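Local structure of protein mini spindles (Drosophila melanogaster, 5VJC) at residues K53-N58 against I71-E76; Y66-I71 against L108-E113; Q117-L122 against R157-Q162; Q162-F167 against T196-S201. The protein probably binds tubulin through its TOG domains, which are built of HEAT repeats, and so promotes microtubule dynamics and formation of the mitotic spindle. All coordinates share one frame; numbering follows the deposited sequence.

Contact 1. Residues K53-N58 against I71-E76; sequences KALIAN and IEQLSE
L55 and Q73 mark the closest approach of the helical segments K53-N58 and I71-E76, and their CA atoms are still 8.8 Å apart, so side chains rather than backbones make the contact. It joins helices 53-59 and 64-77 in the N-terminal part of the HEAT-repeat TOG domain. The CB atoms of both residues point toward the opposing helix, yet the two side chains do not meet end to end: they slide past each other in opposite directions. For L55, CG lies anti to the backbone N (chi1 -170°), and the branched end divides its work. CD1 packs 3.4 Å from OE1 of Q73, whereas CD2 meets CD2 of L74 at 4.3 Å, a methyl-to-methyl contact between two buried leucines. Q73 reaches across with a chain extended beyond CG. Its OE1 receives a hydrogen bond from a water at 2.6 Å, and the same water accepts one from ND2 of N58 at 3.1 Å. The water thus links N58 to Q73, while N58 also packs directly on Y66 and V70 earlier in the same helix. L74 leans on Y114 of helix 105-124. Within the 134 Å² buried in total, L55 and L74 meet through methyls, while the partly exposed amides of N58 and Q73 are bridged by one water, which satisfies OE1 of Q73 and ND2 of N58 without the two amides having to meet.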
loop_
_atom_site.group_PDB
_atom_site.type_symbol
_atom_site.label_atom_id
_atom_site.label_comp_id
_atom_site.label_asym_id
_atom_site.label_seq_id
_atom_site.Cartn_x
_atom_site.Cartn_y
_atom_site.Cartn_z
ATOM N N LYS A 53 -4.731 26.630 7.250
ATOM C CA LYS A 53 -3.361 27.008 6.922
ATOM C C LYS A 53 -2.360 26.705 8.039
ATOM O O LYS A 53 -1.175 26.516 7.761
ATOM C CB LYS A 53 -3.299 28.483 6.523
ATOM C CG LYS A 53 -3.779 28.711 5.074
ATOM C CD LYS A 53 -4.844 29.784 4.977
ATOM C CE LYS A 53 -5.504 29.789 3.589
ATOM N NZ LYS A 53 -4.455 30.006 2.558
ATOM N N ALA A 54 -2.814 26.637 9.288
ATOM C CA ALA A 54 -1.893 26.225 10.353
ATOM C C ALA A 54 -1.551 24.733 10.196
ATOM O O ALA A 54 -0.410 24.317 10.418
ATOM C CB ALA A 54 -2.491 26.500 11.728
ATOM N N LEU A 55 -2.548 23.948 9.795
ATOM C CA LEU A 55 -2.364 22.517 9.584
ATOM C C LEU A 55 -1.353 22.295 8.472
ATOM O O LEU A 55 -0.413 21.515 8.627
ATOM C CB LEU A 55 -3.683 21.850 9.242
ATOM C CG LEU A 55 -3.691 20.324 9.235
ATOM C CD1 LEU A 55 -3.544 19.784 10.668
ATOM C CD2 LEU A 55 -4.956 19.815 8.575
ATOM N N ILE A 56 -1.543 22.999 7.356
ATOM C CA ILE A 56 -0.579 22.980 6.256
ATOM C C ILE A 56 0.839 23.278 6.752
ATOM O O ILE A 56 1.791 22.572 6.399
ATOM C CB ILE A 56 -0.958 23.998 5.145
ATOM C CG1 ILE A 56 -2.249 23.575 4.433
ATOM C CG2 ILE A 56 0.175 24.145 4.131
ATOM C CD1 ILE A 56 -2.726 24.577 3.362
ATOM N N ALA A 57 0.983 24.328 7.565
ATOM C CA ALA A 57 2.286 24.689 8.116
ATOM C C ALA A 57 2.927 23.510 8.863
ATOM O O ALA A 57 4.104 23.204 8.649
ATOM C CB ALA A 57 2.165 25.912 9.043
ATOM N N ASN A 58 2.142 22.849 9.713
ATOM C CA ASN A 58 2.614 21.695 10.491
ATOM C C ASN A 58 2.919 20.483 9.631
ATOM O O ASN A 58 3.835 19.717 9.926
ATOM C CB ASN A 58 1.581 21.311 11.551
ATOM C CG ASN A 58 1.566 22.279 12.710
ATOM O OD1 ASN A 58 2.600 22.847 13.053
ATOM N ND2 ASN A 58 0.396 22.485 13.309
ATOM N N ILE A 71 -1.388 14.207 12.674
ATOM C CA ILE A 71 -2.143 12.948 12.686
ATOM C C ILE A 71 -3.132 12.883 13.855
ATOM O O ILE A 71 -4.280 12.479 13.685
ATOM C CB ILE A 71 -1.200 11.735 12.746
ATOM C CG1 ILE A 71 -0.447 11.608 11.416
ATOM C CG2 ILE A 71 -2.009 10.465 13.046
ATOM C CD1 ILE A 71 0.880 10.893 11.513
ATOM N N GLU A 72 -2.684 13.291 15.041
ATOM C CA GLU A 72 -3.591 13.370 16.182
ATOM C C GLU A 72 -4.791 14.306 15.914
ATOM O O GLU A 72 -5.924 13.990 16.246
ATOM C CB GLU A 72 -2.834 13.845 17.415
ATOM C CG GLU A 72 -3.685 13.870 18.665
ATOM C CD GLU A 72 -2.886 14.308 19.879
ATOM O OE1 GLU A 72 -2.425 15.478 19.911
ATOM O OE2 GLU A 72 -2.707 13.477 20.794
ATOM N N GLN A 73 -4.534 15.458 15.310
ATOM C CA GLN A 73 -5.628 16.382 15.016
ATOM C C GLN A 73 -6.592 15.768 13.999
ATOM O O GLN A 73 -7.806 15.802 14.180
ATOM C CB GLN A 73 -5.075 17.711 14.525
ATOM C CG GLN A 73 -4.507 18.556 15.648
ATOM C CD GLN A 73 -3.666 19.701 15.150
ATOM O OE1 GLN A 73 -3.144 19.663 14.041
ATOM N NE2 GLN A 73 -3.521 20.731 15.974
ATOM N N LEU A 74 -6.057 15.168 12.941
ATOM C CA LEU A 74 -6.923 14.548 11.941
ATOM C C LEU A 74 -7.715 13.399 12.546
ATOM O O LEU A 74 -8.893 13.201 12.226
ATOM C CB LEU A 74 -6.096 14.060 10.750
ATOM C CG LEU A 74 -5.425 15.125 9.890
ATOM C CD1 LEU A 74 -4.373 14.497 8.970
ATOM C CD2 LEU A 74 -6.490 15.869 9.089
ATOM N N SER A 75 -7.065 12.626 13.419
ATOM C CA SER A 75 -7.743 11.501 14.056
ATOM C C SER A 75 -8.939 11.963 14.891
ATOM O O SER A 75 -10.004 11.353 14.851
ATOM C CB SER A 75 -6.765 10.702 14.941
ATOM O OG SER A 75 -7.436 9.596 15.531
ATOM N N GLU A 76 -8.759 13.043 15.646
ATOM C CA GLU A 76 -9.855 13.582 16.455
ATOM C C GLU A 76 -10.950 14.181 15.565
ATOM O O GLU A 76 -12.137 14.025 15.844
ATOM C CB GLU A 76 -9.335 14.628 17.436
ATOM C CG GLU A 76 -9.278 14.139 18.870
ATOM C CD GLU A 76 -7.978 14.499 19.564
ATOM O OE1 GLU A 76 -7.238 15.366 19.048
ATOM O OE2 GLU A 76 -7.693 13.906 20.629
HETATM O O HOH W 1 -2.692 21.994 13.043
#

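Contact 2. Residues Y66-I71 against L108-E113; sequences YHLKVI and LIKGLE
I71 fits against the backbone of K110 and G111, and this is the tight part of the contact. The helical segments Y66-I71 and L108-E113 run nearly parallel, 16° apart with axes 9.7 Å from each other, and the CA atoms of I71 and G111 come within 6.2 Å, an approach that the lack of a side chain on G111 allows. Both branches of I71 are used. CG2, anti to the backbone N, touches the carbonyl O of K110 at 3.6 Å, while CD1, carried by CG1 on the other branch, rests 3.8 Å from CA of G111. The solvent side is looser. There CD2 of L68 comes 4.0 Å from CG of K110, the two side chains crossing at about a right angle; of the lysine side chain, CB and CG do the touching of L68. Bends at chi2 (-56°) and chi3 (-82°) then carry NZ away from L68 and back over its own helix, where it forms a salt bridge with OE1 of E113 at 3.3 Å, its hydrogen bond weak. On the neighbouring sides, W95 of helix 89-99 touches both I71 and V70, and L108 and L112 face helix 150-166, which places the pair inside the stacked helices of a HEAT-repeat alpha solenoid.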
loop_
_atom_site.group_PDB
_atom_site.type_symbol
_atom_site.label_atom_id
_atom_site.label_comp_id
_atom_site.label_asym_id
_atom_site.label_seq_id
_atom_site.Cartn_x
_atom_site.Cartn_y
_atom_site.Cartn_z
ATOM N N TYR A 66 5.696 17.552 14.705
ATOM C CA TYR A 66 4.548 18.268 14.144
ATOM C C TYR A 66 3.693 17.348 13.270
ATOM O O TYR A 66 2.483 17.548 13.141
ATOM C CB TYR A 66 5.007 19.497 13.352
ATOM C CG TYR A 66 5.612 20.532 14.266
ATOM C CD1 TYR A 66 4.821 21.223 15.180
ATOM C CD2 TYR A 66 6.984 20.761 14.274
ATOM C CE1 TYR A 66 5.379 22.145 16.051
ATOM C CE2 TYR A 66 7.545 21.682 15.133
ATOM C CZ TYR A 66 6.742 22.371 16.019
ATOM O OH TYR A 66 7.315 23.286 16.876
ATOM N N HIS A 67 4.326 16.347 12.675
ATOM C CA HIS A 67 3.597 15.317 11.935
ATOM C C HIS A 67 2.736 14.467 12.859
ATOM O O HIS A 67 1.603 14.091 12.502
ATOM C CB HIS A 67 4.572 14.429 11.173
ATOM C CG HIS A 67 5.511 15.191 10.301
ATOM N ND1 HIS A 67 6.697 14.658 9.844
ATOM C CD2 HIS A 67 5.454 16.455 9.822
ATOM C CE1 HIS A 67 7.321 15.557 9.108
ATOM N NE2 HIS A 67 6.585 16.654 9.074
ATOM N N LEU A 68 3.255 14.156 14.049
ATOM C CA LEU A 68 2.457 13.395 15.003
ATOM C C LEU A 68 1.260 14.227 15.420
ATOM O O LEU A 68 0.158 13.713 15.540
ATOM C CB LEU A 68 3.273 12.970 16.241
ATOM C CG LEU A 68 4.352 11.889 16.062
ATOM C CD1 LEU A 68 5.180 11.748 17.331
ATOM C CD2 LEU A 68 3.754 10.546 15.695
ATOM N N LYS A 69 1.494 15.512 15.663
ATOM C CA LYS A 69 0.411 16.441 15.980
ATOM C C LYS A 69 -0.656 16.477 14.892
ATOM O O LYS A 69 -1.853 16.370 15.176
ATOM C CB LYS A 69 0.966 17.859 16.195
ATOM C CG LYS A 69 -0.111 18.895 16.497
ATOM C CD LYS A 69 0.579 20.227 16.811
ATOM C CE LYS A 69 -0.382 21.246 17.383
ATOM N NZ LYS A 69 0.357 22.471 17.790
ATOM N N VAL A 70 -0.220 16.635 13.645
ATOM C CA VAL A 70 -1.157 16.628 12.518
ATOM C C VAL A 70 -2.021 15.368 12.513
ATOM O O VAL A 70 -3.251 15.435 12.395
ATOM C CB VAL A 70 -0.414 16.746 11.171
ATOM C CG1 VAL A 70 -1.355 16.431 10.005
ATOM C CG2 VAL A 70 0.170 18.150 11.008
ATOM N N ILE A 71 -1.388 14.207 12.674
ATOM C CA ILE A 71 -2.143 12.948 12.686
ATOM C C ILE A 71 -3.132 12.883 13.855
ATOM O O ILE A 71 -4.280 12.479 13.685
ATOM C CB ILE A 71 -1.200 11.735 12.746
ATOM C CG1 ILE A 71 -0.447 11.608 11.416
ATOM C CG2 ILE A 71 -2.009 10.465 13.046
ATOM C CD1 ILE A 71 0.880 10.893 11.513
ATOM N N LEU A 108 5.055 6.503 11.620
ATOM C CA LEU A 108 4.497 5.408 10.841
ATOM C C LEU A 108 3.367 4.705 11.604
ATOM O O LEU A 108 2.288 4.485 11.052
ATOM C CB LEU A 108 5.593 4.426 10.433
ATOM C CG LEU A 108 6.715 4.991 9.561
ATOM C CD1 LEU A 108 7.827 3.951 9.370
ATOM C CD2 LEU A 108 6.184 5.429 8.221
ATOM N N ILE A 109 3.579 4.391 12.881
ATOM C CA ILE A 109 2.572 3.646 13.643
ATOM C C ILE A 109 1.285 4.447 13.860
ATOM O O ILE A 109 0.179 3.928 13.726
ATOM C CB ILE A 109 3.123 3.182 15.021
ATOM C CG1 ILE A 109 4.107 2.014 14.834
ATOM C CG2 ILE A 109 1.972 2.737 15.935
ATOM C CD1 ILE A 109 5.145 1.861 15.951
ATOM N N LYS A 110 1.437 5.701 14.233
ATOM C CA LYS A 110 0.275 6.555 14.431
ATOM C C LYS A 110 -0.416 6.896 13.089
ATOM O O LYS A 110 -1.637 6.916 13.032
ATOM C CB LYS A 110 0.677 7.830 15.176
ATOM C CG LYS A 110 1.247 7.571 16.585
ATOM C CD LYS A 110 0.258 6.769 17.442
ATOM C CE LYS A 110 -0.805 7.675 18.052
ATOM N NZ LYS A 110 -1.765 6.886 18.882
ATOM N N GLY A 111 0.351 7.143 12.025
ATOM C CA GLY A 111 -0.249 7.360 10.701
ATOM C C GLY A 111 -1.026 6.133 10.219
ATOM O O GLY A 111 -2.131 6.237 9.673
ATOM N N LEU A 112 -0.453 4.954 10.431
ATOM C CA LEU A 112 -1.152 3.719 10.063
ATOM C C LEU A 112 -2.419 3.508 10.894
ATOM O O LEU A 112 -3.419 3.120 10.350
ATOM C CB LEU A 112 -0.211 2.513 10.180
ATOM C CG LEU A 112 0.836 2.506 9.059
ATOM C CD1 LEU A 112 2.031 1.592 9.390
ATOM C CD2 LEU A 112 0.194 2.119 7.730
ATOM N N GLU A 113 -2.380 3.772 12.199
ATOM C CA GLU A 113 -3.601 3.702 13.019
ATOM C C GLU A 113 -4.700 4.623 12.504
ATOM O O GLU A 113 -5.855 4.245 12.456
ATOM C CB GLU A 113 -3.337 4.103 14.470
ATOM C CG GLU A 113 -2.924 3.020 15.422
ATOM C CD GLU A 113 -2.755 3.578 16.836
ATOM O OE1 GLU A 113 -3.444 4.574 17.168
ATOM O OE2 GLU A 113 -1.931 3.031 17.600
#

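Contact 3. Residues Q117-L122 against R157-Q162; sequences QVFQVL and RRVLRQ
F119 and Q162 lie at the centre of a buried, near-parallel helix packing between helices 105-124 and 150-166 of the HEAT-repeat array. The evidence is an angle of 15° and an axis separation of 9.7 Å for Q117-L122 and R157-Q162, with the CA atoms of F119 and Q162 6.2 Å apart. Each of these two residues directs its CB toward the other helix. The Q162 amide lies alongside the F119 methylene, OE1 being 3.6 Å from CB of F119, whereas the phenyl ring turns aside from that amide and its CE2 meets CG1 of V159 at 4.3 Å. L122 lays CD1 over one face of the ring near its rim. At the more polar edge, Q120 crosses Q162 at about a right angle, their amide planes 42° apart, and a water stands between them: it donates to OE1 of Q120 at 2.6 Å and accepts from NE2 of Q162 at 2.9 Å. NH1 of R158 binds this water in the guanidinium plane, and a second water donates to OE1 of Q120 and accepts a weak bond from NH2 of R158. NE2 of Q162 also donates to the backbone O of V116, as NE2 of Q120 does to D124. The Q162 amide is thus unevenly served: NE2 has two acceptors that fix its rotation, while OE1, buried against F119, has no partner in the model, which probably carries an energetic price.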
loop_
_atom_site.group_PDB
_atom_site.type_symbol
_atom_site.label_atom_id
_atom_site.label_comp_id
_atom_site.label_asym_id
_atom_site.label_seq_id
_atom_site.Cartn_x
_atom_site.Cartn_y
_atom_site.Cartn_z
ATOM N N GLN A 117 -8.645 3.990 10.807
ATOM C CA GLN A 117 -9.904 4.709 11.096
ATOM C C GLN A 117 -10.505 5.298 9.811
ATOM O O GLN A 117 -11.719 5.260 9.597
ATOM C CB GLN A 117 -9.707 5.852 12.103
ATOM C CG GLN A 117 -8.969 5.580 13.423
ATOM C CD GLN A 117 -8.622 6.906 14.113
ATOM O OE1 GLN A 117 -7.441 7.260 14.289
ATOM N NE2 GLN A 117 -9.663 7.681 14.456
ATOM N N VAL A 118 -9.647 5.852 8.962
ATOM C CA VAL A 118 -10.090 6.412 7.678
ATOM C C VAL A 118 -10.740 5.365 6.782
ATOM O O VAL A 118 -11.831 5.584 6.259
ATOM C CB VAL A 118 -8.915 7.049 6.908
ATOM C CG1 VAL A 118 -9.297 7.329 5.448
ATOM C CG2 VAL A 118 -8.469 8.333 7.600
ATOM N N PHE A 119 -10.080 4.222 6.598
ATOM C CA PHE A 119 -10.617 3.249 5.651
ATOM C C PHE A 119 -11.874 2.575 6.185
ATOM O O PHE A 119 -12.752 2.222 5.400
ATOM C CB PHE A 119 -9.537 2.232 5.247
ATOM C CG PHE A 119 -8.684 2.741 4.129
ATOM C CD1 PHE A 119 -9.041 2.514 2.813
ATOM C CD2 PHE A 119 -7.585 3.542 4.396
ATOM C CE1 PHE A 119 -8.296 3.040 1.768
ATOM C CE2 PHE A 119 -6.819 4.070 3.353
ATOM C CZ PHE A 119 -7.179 3.818 2.040
ATOM N N GLN A 120 -11.998 2.469 7.509
ATOM C CA GLN A 120 -13.263 2.047 8.106
ATOM C C GLN A 120 -14.411 3.003 7.743
ATOM O O GLN A 120 -15.507 2.560 7.370
ATOM C CB GLN A 120 -13.156 1.931 9.629
ATOM C CG GLN A 120 -14.364 1.178 10.211
ATOM C CD GLN A 120 -14.566 -0.175 9.529
ATOM O OE1 GLN A 120 -13.658 -1.015 9.518
ATOM N NE2 GLN A 120 -15.745 -0.386 8.938
ATOM N N VAL A 121 -14.166 4.304 7.834
ATOM C CA VAL A 121 -15.155 5.295 7.374
ATOM C C VAL A 121 -15.502 5.092 5.897
ATOM O O VAL A 121 -16.683 5.081 5.519
ATOM C CB VAL A 121 -14.660 6.739 7.605
ATOM C CG1 VAL A 121 -15.548 7.761 6.873
ATOM C CG2 VAL A 121 -14.647 7.036 9.092
ATOM N N LEU A 122 -14.493 4.878 5.058
ATOM C CA LEU A 122 -14.752 4.665 3.627
ATOM C C LEU A 122 -15.601 3.407 3.388
ATOM O O LEU A 122 -16.512 3.392 2.546
ATOM C CB LEU A 122 -13.438 4.561 2.856
ATOM C CG LEU A 122 -12.475 5.741 3.020
ATOM C CD1 LEU A 122 -11.245 5.570 2.117
ATOM C CD2 LEU A 122 -13.182 7.069 2.751
ATOM N N ARG A 157 -0.174 -4.058 6.808
ATOM C CA ARG A 157 -1.024 -5.169 6.429
ATOM C C ARG A 157 -2.506 -4.874 6.732
ATOM O O ARG A 157 -3.392 -5.174 5.928
ATOM C CB ARG A 157 -0.544 -6.448 7.158
ATOM C CG ARG A 157 -1.107 -7.791 6.659
ATOM C CD ARG A 157 0.029 -8.876 6.605
ATOM N NE ARG A 157 0.908 -8.761 7.759
ATOM C CZ ARG A 157 2.228 -8.909 7.717
ATOM N NH1 ARG A 157 2.823 -9.217 6.574
ATOM N NH2 ARG A 157 2.942 -8.763 8.830
ATOM N N ARG A 158 -2.783 -4.284 7.889
ATOM C CA ARG A 158 -4.166 -4.009 8.295
ATOM C C ARG A 158 -4.831 -3.005 7.335
ATOM O O ARG A 158 -5.968 -3.206 6.863
ATOM C CB ARG A 158 -4.187 -3.487 9.737
ATOM C CG ARG A 158 -5.541 -3.035 10.247
ATOM C CD ARG A 158 -6.401 -4.162 10.804
ATOM N NE ARG A 158 -7.554 -3.655 11.552
ATOM C CZ ARG A 158 -8.740 -3.365 11.011
ATOM N NH1 ARG A 158 -8.953 -3.539 9.709
ATOM N NH2 ARG A 158 -9.728 -2.904 11.773
ATOM N N VAL A 159 -4.105 -1.934 7.037
ATOM C CA VAL A 159 -4.559 -0.932 6.063
ATOM C C VAL A 159 -4.685 -1.557 4.680
ATOM O O VAL A 159 -5.679 -1.370 4.007
ATOM C CB VAL A 159 -3.575 0.279 6.013
ATOM C CG1 VAL A 159 -3.946 1.274 4.862
ATOM C CG2 VAL A 159 -3.529 0.986 7.365
ATOM N N LEU A 160 -3.671 -2.300 4.244
ATOM C CA LEU A 160 -3.733 -2.897 2.914
ATOM C C LEU A 160 -4.977 -3.793 2.774
ATOM O O LEU A 160 -5.650 -3.824 1.725
ATOM C CB LEU A 160 -2.468 -3.701 2.616
ATOM C CG LEU A 160 -2.319 -4.177 1.162
ATOM C CD1 LEU A 160 -1.934 -3.029 0.214
ATOM C CD2 LEU A 160 -1.313 -5.303 1.048
ATOM N N ARG A 161 -5.335 -4.469 3.859
ATOM C CA ARG A 161 -6.460 -5.399 3.771
ATOM C C ARG A 161 -7.804 -4.705 3.908
ATOM O O ARG A 161 -8.845 -5.320 3.683
ATOM C CB ARG A 161 -6.292 -6.500 4.805
ATOM C CG ARG A 161 -5.159 -7.433 4.385
ATOM C CD ARG A 161 -4.844 -8.485 5.437
ATOM N NE ARG A 161 -3.649 -9.229 5.061
ATOM C CZ ARG A 161 -3.210 -10.312 5.697
ATOM N NH1 ARG A 161 -3.894 -10.802 6.727
ATOM N NH2 ARG A 161 -2.104 -10.921 5.276
ATOM N N GLN A 162 -7.766 -3.412 4.219
ATOM C CA GLN A 162 -8.922 -2.548 4.053
ATOM C C GLN A 162 -8.989 -1.955 2.645
ATOM O O GLN A 162 -10.062 -1.826 2.091
ATOM C CB GLN A 162 -8.891 -1.409 5.061
ATOM C CG GLN A 162 -9.048 -1.845 6.498
ATOM C CD GLN A 162 -8.893 -0.668 7.404
ATOM O OE1 GLN A 162 -7.828 -0.018 7.419
ATOM N NE2 GLN A 162 -9.965 -0.329 8.121
HETATM O O HOH W 2 -11.791 -2.551 8.460
HETATM O O HOH W 3 -12.031 -0.840 11.859
#

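Contact 4. Residues Q162-F167 against T196-S201; sequences QVILVF and TFLIES
The carbonyl O of F197, whose ring meets I164 across the contact, is gripped twice by S201, one turn further along the helix. OG of S201 donates to it at 2.8 Å and the backbone N of S201 at 3.0 Å, the two arriving from opposite faces of the carbonyl plane. The hydroxyl stands 37° above that plane. This position also sets OG over the centre of one face of the F197 phenyl ring, 3.5 Å above it. The other face takes the guanidinium of R161 in a cation-pi contact, so the ring is held between a hydroxyl and a charged group. What remains for I164 is the rim: its CD1 lies near the ring plane, 4.5 Å from CE2 of F197. The same methyl is 4.2 Å from CD2 of L198, so CD1 makes the closest contacts of Q162-F167. A chi1 of 61° sets CG1 of I164 beside both the backbone N and the carbonyl carbon, and chi2 of -165° extends CD1 from there. Backbones stay apart, the CA atoms of I164 and L198 being 9.7 Å from each other, and 79 Å² is buried. Helix 169-178 packs beside both, V172 touching I164 and F173 touching L198. This is sparse apolar packing between helices 150-166 and 185-202, which flank helix 169-178 in sequence, in a HEAT-repeat alpha solenoid.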
loop_
_atom_site.group_PDB
_atom_site.type_symbol
_atom_site.label_atom_id
_atom_site.label_comp_id
_atom_site.label_asym_id
_atom_site.label_seq_id
_atom_site.Cartn_x
_atom_site.Cartn_y
_atom_site.Cartn_z
ATOM N N GLN A 162 -7.766 -3.412 4.219
ATOM C CA GLN A 162 -8.922 -2.548 4.053
ATOM C C GLN A 162 -8.989 -1.955 2.645
ATOM O O GLN A 162 -10.062 -1.826 2.091
ATOM C CB GLN A 162 -8.891 -1.409 5.061
ATOM C CG GLN A 162 -9.048 -1.845 6.498
ATOM C CD GLN A 162 -8.893 -0.668 7.404
ATOM O OE1 GLN A 162 -7.828 -0.018 7.419
ATOM N NE2 GLN A 162 -9.965 -0.329 8.121
ATOM N N VAL A 163 -7.837 -1.566 2.096
ATOM C CA VAL A 163 -7.800 -0.975 0.761
ATOM C C VAL A 163 -8.455 -1.884 -0.276
ATOM O O VAL A 163 -9.210 -1.410 -1.141
ATOM C CB VAL A 163 -6.359 -0.661 0.331
ATOM C CG1 VAL A 163 -6.324 -0.196 -1.118
ATOM C CG2 VAL A 163 -5.762 0.424 1.244
ATOM N N ILE A 164 -8.197 -3.191 -0.190
ATOM C CA ILE A 164 -8.723 -4.110 -1.189
ATOM C C ILE A 164 -10.244 -4.195 -1.141
ATOM O O ILE A 164 -10.842 -4.698 -2.065
ATOM C CB ILE A 164 -8.168 -5.546 -1.038
ATOM C CG1 ILE A 164 -8.554 -6.118 0.330
ATOM C CG2 ILE A 164 -6.675 -5.556 -1.234
ATOM C CD1 ILE A 164 -7.757 -7.354 0.723
ATOM N N LEU A 165 -10.862 -3.698 -0.074
ATOM C CA LEU A 165 -12.320 -3.683 -0.003
ATOM C C LEU A 165 -12.900 -2.476 -0.743
ATOM O O LEU A 165 -14.081 -2.468 -1.070
ATOM C CB LEU A 165 -12.782 -3.681 1.454
ATOM C CG LEU A 165 -12.214 -4.861 2.267
ATOM C CD1 LEU A 165 -12.601 -4.785 3.743
ATOM C CD2 LEU A 165 -12.666 -6.177 1.649
ATOM N N VAL A 166 -12.074 -1.465 -1.014
ATOM C CA VAL A 166 -12.571 -0.243 -1.651
ATOM C C VAL A 166 -11.787 0.150 -2.907
ATOM O O VAL A 166 -11.939 1.261 -3.411
ATOM C CB VAL A 166 -12.552 0.965 -0.686
ATOM C CG1 VAL A 166 -13.584 0.795 0.435
ATOM C CG2 VAL A 166 -11.117 1.229 -0.129
ATOM N N PHE A 167 -10.998 -0.782 -3.423
ATOM C CA PHE A 167 -10.123 -0.556 -4.562
ATOM C C PHE A 167 -9.874 -1.930 -5.191
ATOM O O PHE A 167 -9.805 -2.916 -4.456
ATOM C CB PHE A 167 -8.821 0.130 -4.096
ATOM C CG PHE A 167 -7.911 0.540 -5.213
ATOM C CD1 PHE A 167 -8.260 1.579 -6.059
ATOM C CD2 PHE A 167 -6.704 -0.106 -5.414
ATOM C CE1 PHE A 167 -7.429 1.953 -7.103
ATOM C CE2 PHE A 167 -5.868 0.274 -6.452
ATOM C CZ PHE A 167 -6.229 1.293 -7.294
ATOM N N THR A 196 0.312 -14.894 -0.874
ATOM C CA THR A 196 -0.292 -16.134 -0.385
ATOM C C THR A 196 -1.658 -15.836 0.241
ATOM O O THR A 196 -2.640 -16.539 -0.027
ATOM C CB THR A 196 0.617 -16.840 0.646
ATOM O OG1 THR A 196 1.918 -17.045 0.085
ATOM C CG2 THR A 196 0.022 -18.197 1.088
ATOM N N PHE A 197 -1.721 -14.787 1.063
ATOM C CA PHE A 197 -2.991 -14.400 1.668
ATOM C C PHE A 197 -4.027 -14.057 0.592
ATOM O O PHE A 197 -5.178 -14.509 0.640
ATOM C CB PHE A 197 -2.805 -13.219 2.631
ATOM C CG PHE A 197 -4.100 -12.547 3.017
ATOM C CD1 PHE A 197 -4.878 -13.054 4.052
ATOM C CD2 PHE A 197 -4.548 -11.430 2.333
ATOM C CE1 PHE A 197 -6.076 -12.439 4.395
ATOM C CE2 PHE A 197 -5.741 -10.814 2.675
ATOM C CZ PHE A 197 -6.497 -11.319 3.714
ATOM N N LEU A 198 -3.614 -13.276 -0.396
ATOM C CA LEU A 198 -4.523 -12.850 -1.453
ATOM C C LEU A 198 -5.012 -14.016 -2.315
ATOM O O LEU A 198 -6.180 -14.061 -2.722
ATOM C CB LEU A 198 -3.837 -11.807 -2.345
ATOM C CG LEU A 198 -3.642 -10.448 -1.681
ATOM C CD1 LEU A 198 -2.806 -9.559 -2.600
ATOM C CD2 LEU A 198 -5.004 -9.819 -1.358
ATOM N N ILE A 199 -4.113 -14.946 -2.612
ATOM C CA ILE A 199 -4.483 -16.120 -3.414
ATOM C C ILE A 199 -5.443 -17.042 -2.635
ATOM O O ILE A 199 -6.412 -17.528 -3.187
ATOM C CB ILE A 199 -3.234 -16.907 -3.852
ATOM C CG1 ILE A 199 -2.424 -16.070 -4.846
ATOM C CG2 ILE A 199 -3.626 -18.239 -4.513
ATOM C CD1 ILE A 199 -1.094 -16.679 -5.181
ATOM N N GLU A 200 -5.168 -17.264 -1.352
ATOM C CA GLU A 200 -6.096 -18.004 -0.493
ATOM C C GLU A 200 -7.476 -17.324 -0.385
ATOM O O GLU A 200 -8.511 -17.995 -0.265
ATOM C CB GLU A 200 -5.485 -18.183 0.903
ATOM C CG GLU A 200 -6.035 -19.375 1.661
ATOM C CD GLU A 200 -5.600 -19.402 3.122
ATOM O OE1 GLU A 200 -5.177 -18.349 3.641
ATOM O OE2 GLU A 200 -5.679 -20.481 3.753
ATOM N N SER A 201 -7.491 -15.993 -0.456
ATOM C CA SER A 201 -8.704 -15.211 -0.234
ATOM C C SER A 201 -9.550 -15.033 -1.482
ATOM O O SER A 201 -10.782 -15.062 -1.421
ATOM C CB SER A 201 -8.342 -13.834 0.330
ATOM O OG SER A 201 -7.708 -13.974 1.589
#

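The four contacts follow the solenoid from its N-terminal end toward its middle. Contacts 1 and 2 share I71, with centres 10 Å apart, and their segments alternate along the chain. The centres of contacts 2 and 3 are 15 Å apart, and those of contacts 3 and 4, which share Q162, are 12 Å apart. Contacts 1 and 4, with centres 30 Å apart, lie on opposite sides of the chain's centre and do not touch. S75 OG also joins contact 1 to contact 3 by a probable hydrogen bond to Q117 OE1. Helices 64-77, 105-124 and 150-166 each serve two contacts, consistent with an elongated HEAT-repeat TOG domain that presents a surface to tubulin.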